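Local coordinates for protein aspartate aminotransferase (Giardia lamblia, PDB 3MEB) that probably catalyses, as a pyridoxal-phosphate-dependent homodimer, the reversible transfer of the amino group from L-aspartate to 2-oxoglutarate, giving oxaloacetate and L-glutamate, at residues Pro374-Gly377 and Thr381-His384; Glu407-Tyr412 and Ile437-Thr442. One frame throughout, in Å; residues are numbered along the deposited sequence.

Both contacts are surface contacts on the same side of the chain's centre, away from the cofactor pocket, and each turns on a tryptophan whose indole N-H meets an oxygen. Contact 1 closes the loop between helices 340-370 and 384-387 on itself; there the acceptor is a backbone carbonyl and the bond is weak, and proline and glycine carbons supply the rest. Contact 2 joins the end of helix 399-409 to helix 430-443 through a carboxylate, with a straighter bond and less buried surface. The centres of contact 1 and contact 2 lie about 16 Å apart. Helix 430-443 connects them: its I437 and V441 touch W382 and P374 of contact 1.

Contact 1 (Pro374-Gly377 and Thr381-His384); sequences PGPG and TWDH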
loop_
_atom_site.group_PDB
_atom_site.type_symbol
_atom_site.label_atom_id
_atom_site.label_comp_id
_atom_site.label_asym_id
_atom_site.label_seq_id
_atom_site.Cartn_x
_atom_site.Cartn_y
_atom_site.Cartn_z
ATOM N N PRO A 374 -3.575 -16.183 41.994
ATOM C CA PRO A 374 -2.575 -17.132 41.479
ATOM C C PRO A 374 -2.113 -16.737 40.065
ATOM O O PRO A 374 -2.922 -16.230 39.231
ATOM C CB PRO A 374 -3.305 -18.491 41.491
ATOM C CG PRO A 374 -4.472 -18.315 42.397
ATOM C CD PRO A 374 -4.827 -16.854 42.385
ATOM N N GLY A 375 -0.807 -16.909 39.820
ATOM C CA GLY A 375 -0.182 -16.556 38.536
ATOM C C GLY A 375 0.401 -17.753 37.821
ATOM O O GLY A 375 0.372 -18.859 38.346
ATOM N N PRO A 376 0.866 -17.555 36.580
ATOM C CA PRO A 376 1.352 -18.643 35.763
ATOM C C PRO A 376 2.795 -18.967 36.094
ATOM O O PRO A 376 3.426 -18.252 36.894
ATOM C CB PRO A 376 1.281 -18.061 34.359
ATOM C CG PRO A 376 1.669 -16.641 34.580
ATOM C CD PRO A 376 0.993 -16.261 35.883
ATOM N N GLY A 377 3.339 -20.010 35.481
ATOM C CA GLY A 377 4.754 -20.278 35.669
ATOM C C GLY A 377 5.107 -20.921 36.997
ATOM O O GLY A 377 4.251 -21.142 37.888
ATOM N N THR A 381 3.546 -15.899 39.984
ATOM C CA THR A 381 3.276 -14.487 40.299
ATOM C C THR A 381 2.952 -13.729 39.025
ATOM O O THR A 381 3.017 -14.292 37.913
ATOM C CB THR A 381 4.468 -13.853 41.010
ATOM O OG1 THR A 381 5.561 -13.795 40.098
ATOM C CG2 THR A 381 4.857 -14.670 42.272
ATOM N N TRP A 382 2.604 -12.446 39.205
ATOM C CA TRP A 382 2.211 -11.541 38.153
ATOM C C TRP A 382 3.230 -10.406 37.913
ATOM O O TRP A 382 2.977 -9.483 37.121
ATOM C CB TRP A 382 0.835 -10.950 38.484
ATOM C CG TRP A 382 -0.253 -11.977 38.321
ATOM C CD1 TRP A 382 -0.918 -12.620 39.306
ATOM C CD2 TRP A 382 -0.733 -12.520 37.082
ATOM N NE1 TRP A 382 -1.824 -13.519 38.763
ATOM C CE2 TRP A 382 -1.718 -13.472 37.396
ATOM C CE3 TRP A 382 -0.446 -12.262 35.734
ATOM C CZ2 TRP A 382 -2.406 -14.178 36.418
ATOM C CZ3 TRP A 382 -1.105 -12.955 34.778
ATOM C CH2 TRP A 382 -2.096 -13.898 35.113
ATOM N N ASP A 383 4.403 -10.524 38.536
ATOM C CA ASP A 383 5.466 -9.532 38.388
ATOM C C ASP A 383 5.872 -9.188 36.929
ATOM O O ASP A 383 6.346 -8.081 36.659
ATOM C CB ASP A 383 6.691 -9.966 39.224
ATOM C CG ASP A 383 6.387 -9.986 40.707
ATOM O OD1 ASP A 383 5.282 -9.572 41.094
ATOM O OD2 ASP A 383 7.227 -10.441 41.493
ATOM N N HIS A 384 5.707 -10.128 36.013
ATOM C CA HIS A 384 6.068 -9.902 34.634
ATOM C C HIS A 384 5.209 -8.843 33.971
ATOM O O HIS A 384 5.598 -8.305 32.938
ATOM C CB HIS A 384 6.046 -11.227 33.837
ATOM C CG HIS A 384 4.758 -11.991 33.958
ATOM N ND1 HIS A 384 4.311 -12.522 35.151
ATOM C CD2 HIS A 384 3.840 -12.334 33.023
ATOM C CE1 HIS A 384 3.155 -13.133 34.942
ATOM N NE2 HIS A 384 2.856 -13.045 33.661
HETATM O O HOH W 1 5.527 -16.158 37.262
#
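The contact between P374-G377 and T381-H384 is a local loop closure, in which the connection between helix 340-370 and helix 384-387 closes on itself, with G375 and P376 over one face of the indole of W382 and P374 O at its edge. It lies at the surface, although W382 itself is buried. The clearest interaction is a CH-pi contact: P376 CD stands 3.9 Å from the centroid of the six-membered ring of W382, and only 7° from the ring normal. G375 shares that face, its CA 3.5 Å from W382 NE1, so backbone and proline ring together pave one side of the indole. At the ring edge, near its plane, W382 NE1 donates weakly to P374 O, 3.0 Å away (N-H...O 134°), and T373 O takes a second weak share of the same donor. The indole is brought against the loop with a chi1 of -72°, which sets CG of W382 opposite its carbonyl carbon. H384 meets P376 from the opposite direction, with P376 CG 3.8 Å from H384 CE1; its NE2 is occupied by T395 O. Between the two arms a water donates to both backbone carbonyls, at 3.0 Å from P376 O and 3.2 Å from T381 O. The two backbone segments pass closely here, with the CA atoms of G375 and T381 4.4 Å apart. Beyond the loop, I437 of helix 430-443 also packs on W382, and F446 on P376. The chemistry implies a closure that combines carbon packing on an aromatic face with a weak, shared indole N-H bond and a bridging water that ties down the polar backbone.

Contact 2 (Glu407-Tyr412 and Ile437-Thr442); sequences EKWSIY and IHDAVT
D439 OD2 is gripped by two groups, the indole N-H of W409 within this contact and the hydroxyl of Y404 from helix 399-409. The indole bond is the one that spans E407-Y412 and I437-T442: W409 NE1 donates to D439 OD2 over 2.9 Å with an N-H...O angle of 148°. The acceptor lies almost exactly in the indole plane and offers its anti lone pair, the one facing away from OD1. Ring and carboxylate are nevertheless turned 69° against each other, so the acid meets the indole edge without lying flat along it. With CG anti to the backbone N (chi1 -178°), the carboxylate of D439 points from helix 430-443 to the indole edge. Alongside the bond, D439 CB comes 3.8 Å from W409 CZ2, adding a little apolar contact at the same rim. The other oxygen, OD1, forms a salt bridge with K443 one helical turn further on. With its two oxygens engaged by indole, phenol and ammonium groups, the carboxylate is probably stabilised as the anion. W409 closes helix 399-409, and S410 then leaves helical geometry with positive phi to start strand 411-413. That strand pairs in parallel with strand 52-54, while Y432 of helix 430-443 stacks edge-to-face on W409 and bonds its carbonyl. The tryptophan thus joins the end of helix 399-409 to helix 430-443, and I411, a little further along, packs between that second helix and strand 52-54.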
loop_
_atom_site.group_PDB
_atom_site.type_symbol
_atom_site.label_atom_id
_atom_site.label_comp_id
_atom_site.label_asym_id
_atom_site.label_seq_id
_atom_site.Cartn_x
_atom_site.Cartn_y
_atom_site.Cartn_z
ATOM N N GLU A 407 -15.960 -14.508 26.856
ATOM C CA GLU A 407 -17.401 -14.914 26.945
ATOM C C GLU A 407 -18.093 -14.415 28.207
ATOM O O GLU A 407 -19.233 -13.958 28.155
ATOM C CB GLU A 407 -17.628 -16.450 26.942
ATOM C CG GLU A 407 -16.941 -17.327 25.904
ATOM C CD GLU A 407 -17.279 -16.963 24.486
ATOM O OE1 GLU A 407 -18.180 -16.117 24.285
ATOM O OE2 GLU A 407 -16.635 -17.531 23.564
ATOM N N LYS A 408 -17.430 -14.596 29.345
ATOM C CA LYS A 408 -18.006 -14.255 30.646
ATOM C C LYS A 408 -17.763 -12.801 31.056
ATOM O O LYS A 408 -18.596 -12.245 31.752
ATOM C CB LYS A 408 -17.456 -15.181 31.728
ATOM N N TRP A 409 -16.639 -12.188 30.658
ATOM C CA TRP A 409 -16.310 -10.814 31.122
ATOM C C TRP A 409 -16.160 -9.723 30.035
ATOM O O TRP A 409 -15.886 -8.542 30.348
ATOM C CB TRP A 409 -15.039 -10.864 31.973
ATOM C CG TRP A 409 -15.213 -11.639 33.228
ATOM C CD1 TRP A 409 -15.085 -12.981 33.381
ATOM C CD2 TRP A 409 -15.574 -11.117 34.514
ATOM N NE1 TRP A 409 -15.333 -13.336 34.683
ATOM C CE2 TRP A 409 -15.630 -12.206 35.402
ATOM C CE3 TRP A 409 -15.850 -9.835 34.998
ATOM C CZ2 TRP A 409 -15.965 -12.056 36.755
ATOM C CZ3 TRP A 409 -16.172 -9.681 36.339
ATOM C CH2 TRP A 409 -16.240 -10.789 37.200
ATOM N N SER A 410 -16.339 -10.114 28.773
ATOM C CA SER A 410 -16.145 -9.245 27.610
ATOM C C SER A 410 -14.791 -8.515 27.635
ATOM O O SER A 410 -14.698 -7.346 27.301
ATOM C CB SER A 410 -17.327 -8.268 27.459
ATOM O OG SER A 410 -18.558 -8.942 27.110
ATOM N N ILE A 411 -13.751 -9.236 28.043
ATOM C CA ILE A 411 -12.380 -8.745 27.974
ATOM C C ILE A 411 -11.658 -9.454 26.825
ATOM O O ILE A 411 -11.617 -10.686 26.790
ATOM C CB ILE A 411 -11.660 -9.003 29.303
ATOM C CG1 ILE A 411 -12.349 -8.232 30.438
ATOM C CG2 ILE A 411 -10.220 -8.583 29.219
ATOM C CD1 ILE A 411 -11.824 -8.576 31.824
ATOM N N TYR A 412 -11.098 -8.677 25.887
ATOM C CA TYR A 412 -10.510 -9.215 24.645
ATOM C C TYR A 412 -8.975 -9.197 24.674
ATOM O O TYR A 412 -8.350 -8.138 24.663
ATOM C CB TYR A 412 -11.077 -8.442 23.435
ATOM C CG TYR A 412 -12.554 -8.702 23.269
ATOM C CD1 TYR A 412 -13.006 -9.759 22.513
ATOM C CD2 TYR A 412 -13.493 -7.948 23.951
ATOM C CE1 TYR A 412 -14.351 -10.029 22.384
ATOM C CE2 TYR A 412 -14.839 -8.212 23.845
ATOM C CZ TYR A 412 -15.270 -9.259 23.053
ATOM O OH TYR A 412 -16.628 -9.555 22.945
ATOM N N ILE A 437 -9.696 -11.795 35.854
ATOM C CA ILE A 437 -8.564 -12.716 35.779
ATOM C C ILE A 437 -8.574 -13.662 37.003
ATOM O O ILE A 437 -8.295 -14.875 36.887
ATOM C CB ILE A 437 -7.224 -11.928 35.661
ATOM C CG1 ILE A 437 -7.143 -11.254 34.267
ATOM C CG2 ILE A 437 -6.054 -12.856 35.881
ATOM C CD1 ILE A 437 -5.990 -10.309 34.071
ATOM N N HIS A 438 -8.946 -13.112 38.152
ATOM C CA HIS A 438 -9.021 -13.899 39.378
ATOM C C HIS A 438 -10.069 -14.996 39.261
ATOM O O HIS A 438 -9.829 -16.146 39.632
ATOM C CB HIS A 438 -9.301 -12.987 40.564
ATOM C CG HIS A 438 -9.278 -13.685 41.880
ATOM N ND1 HIS A 438 -8.137 -13.797 42.639
ATOM C CD2 HIS A 438 -10.258 -14.315 42.574
ATOM C CE1 HIS A 438 -8.413 -14.458 43.753
ATOM N NE2 HIS A 438 -9.692 -14.790 43.735
ATOM N N ASP A 439 -11.199 -14.635 38.672
ATOM C CA ASP A 439 -12.304 -15.539 38.456
ATOM C C ASP A 439 -11.888 -16.650 37.497
ATOM O O ASP A 439 -12.064 -17.827 37.811
ATOM C CB ASP A 439 -13.495 -14.766 37.903
ATOM C CG ASP A 439 -14.699 -15.636 37.706
ATOM O OD1 ASP A 439 -14.932 -16.476 38.590
ATOM O OD2 ASP A 439 -15.389 -15.476 36.669
ATOM N N ALA A 440 -11.301 -16.276 36.349
ATOM C CA ALA A 440 -10.856 -17.252 35.335
ATOM C C ALA A 440 -9.866 -18.278 35.876
ATOM O O ALA A 440 -9.984 -19.468 35.586
ATOM C CB ALA A 440 -10.270 -16.532 34.099
ATOM N N VAL A 441 -8.921 -17.799 36.689
ATOM C CA VAL A 441 -7.797 -18.567 37.196
ATOM C C VAL A 441 -8.222 -19.411 38.417
ATOM O O VAL A 441 -7.700 -20.512 38.636
ATOM C CB VAL A 441 -6.617 -17.574 37.478
ATOM C CG1 VAL A 441 -5.559 -18.126 38.368
ATOM C CG2 VAL A 441 -6.029 -17.078 36.124
ATOM N N THR A 442 -9.194 -18.927 39.182
ATOM C CA THR A 442 -9.780 -19.747 40.247
ATOM C C THR A 442 -10.613 -20.885 39.646
ATOM O O THR A 442 -10.418 -22.044 40.008
ATOM C CB THR A 442 -10.645 -18.937 41.222
ATOM O OG1 THR A 442 -9.946 -17.754 41.603
ATOM C CG2 THR A 442 -10.951 -19.766 42.462
#